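Long-range contact in ribose 5-phosphate isomerase (Giardia lamblia, PDB 3S5P), which probably interconverts ribose 5-phosphate and ribulose 5-phosphate, as other type B isomerases of the pentose phosphate pathway do: residues C81-C86 / N123-G128. Numbering follows the deposited sequence.
Sequences CCILVC and NALALG
I83 lies alongside L125 and L127 of the neighbouring strand, one branch toward each: its CD1 lies 3.8 Å from L125 CB, while its other branch, CG2, comes 4.1 Å from L127 CD1. A chi1 of -45° turns the fork so that CG1 lies beside the backbone N and CG2 beside the carbonyl carbon; chi2 of -56° then sets CD1 near L125. All three side chains point the same way, and helix 134-146 packs over them through L141, F144 and I140. On the other face the relief is lower. A124 offers just a methyl, and C82 SG settles against that CB at 3.6 Å; further along, A126 pairs with L84 in the register, its methyl nearest L84 O, while L84 CB and CG lie nearest L125 O. In the Rossmann-like α/β fold of the RpiB family, 81-86 is the middle strand of a five-stranded parallel sheet, order 2-1-3-5-4, and 124-128 lies between it and the edge strand 104-106. Five backbone bonds link them, C82 and L84 each using both N and O; the straightest runs from L127 N to L84 O, 2.9 Å with 172° at the hydrogen. Before the second strand begins, N123 gives its carbonyl to C82 N, while its side-chain amide is held by G101 O and R103 N. At the far end a sulfate ion, probably from the crystallisation liquor, lies about 3 Å from the C86 side chain (nearest atoms).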
# COMPACT_ATOMS: atom_id res chain seq x y z
N CYS A 81 17.20 1.78 2.34
CA CYS A 81 15.81 1.73 1.82
C CYS A 81 15.81 2.30 0.42
O CYS A 81 16.83 2.88 -0.00
CB CYS A 81 14.86 2.54 2.69
SG CYS A 81 15.36 4.29 2.78
N CYS A 82 14.69 2.14 -0.28
CA CYS A 82 14.55 2.70 -1.62
C CYS A 82 13.25 3.46 -1.75
O CYS A 82 12.22 3.09 -1.17
CB CYS A 82 14.68 1.64 -2.71
SG CYS A 82 13.35 0.40 -2.72
N ILE A 83 13.31 4.57 -2.49
CA ILE A 83 12.14 5.41 -2.70
C ILE A 83 11.75 5.26 -4.16
O ILE A 83 12.59 5.44 -5.03
CB ILE A 83 12.44 6.89 -2.43
CG1 ILE A 83 13.23 7.04 -1.12
CG2 ILE A 83 11.13 7.75 -2.52
CD1 ILE A 83 12.52 6.40 0.15
N LEU A 84 10.48 4.95 -4.42
CA LEU A 84 10.03 4.66 -5.75
C LEU A 84 8.90 5.60 -6.19
O LEU A 84 7.77 5.51 -5.69
CB LEU A 84 9.59 3.21 -5.82
CG LEU A 84 10.59 2.14 -5.40
CD1 LEU A 84 9.83 0.84 -5.26
CD2 LEU A 84 11.74 2.00 -6.38
N VAL A 85 9.22 6.50 -7.12
CA VAL A 85 8.27 7.46 -7.68
C VAL A 85 7.60 6.86 -8.91
O VAL A 85 8.24 6.53 -9.92
CB VAL A 85 8.97 8.79 -8.00
CG1 VAL A 85 7.96 9.87 -8.40
CG2 VAL A 85 9.81 9.24 -6.78
N CYS A 86 6.29 6.72 -8.81
CA CYS A 86 5.48 6.02 -9.79
C CYS A 86 4.30 6.91 -10.28
O CYS A 86 4.24 8.11 -9.98
CB CYS A 86 4.93 4.76 -9.10
SG CYS A 86 6.05 3.94 -7.82
N ASN A 123 10.97 -1.07 4.00
CA ASN A 123 12.26 -0.64 3.49
C ASN A 123 12.12 -0.08 2.07
O ASN A 123 13.11 0.16 1.41
CB ASN A 123 13.30 -1.80 3.54
CG ASN A 123 12.79 -3.09 2.94
OD1 ASN A 123 11.73 -3.11 2.32
ND2 ASN A 123 13.53 -4.17 3.11
N ALA A 124 10.89 0.09 1.59
CA ALA A 124 10.64 0.73 0.30
C ALA A 124 9.46 1.66 0.49
O ALA A 124 8.49 1.30 1.15
CB ALA A 124 10.34 -0.29 -0.78
N LEU A 125 9.56 2.86 -0.06
CA LEU A 125 8.45 3.79 -0.03
C LEU A 125 7.98 3.97 -1.47
O LEU A 125 8.80 4.27 -2.35
CB LEU A 125 8.92 5.13 0.55
CG LEU A 125 7.91 6.30 0.49
CD1 LEU A 125 6.68 6.01 1.36
CD2 LEU A 125 8.56 7.62 0.93
N ALA A 126 6.69 3.79 -1.72
CA ALA A 126 6.13 4.11 -3.03
C ALA A 126 5.39 5.42 -2.97
O ALA A 126 4.59 5.64 -2.06
CB ALA A 126 5.21 3.02 -3.52
N LEU A 127 5.65 6.30 -3.94
CA LEU A 127 4.91 7.54 -4.05
C LEU A 127 4.26 7.69 -5.44
O LEU A 127 4.84 7.31 -6.44
CB LEU A 127 5.83 8.72 -3.77
CG LEU A 127 6.43 8.84 -2.37
CD1 LEU A 127 7.57 9.80 -2.41
CD2 LEU A 127 5.36 9.29 -1.34
N GLY A 128 3.06 8.25 -5.50
CA GLY A 128 2.37 8.45 -6.76
C GLY A 128 2.56 9.88 -7.21
O GLY A 128 1.93 10.78 -6.66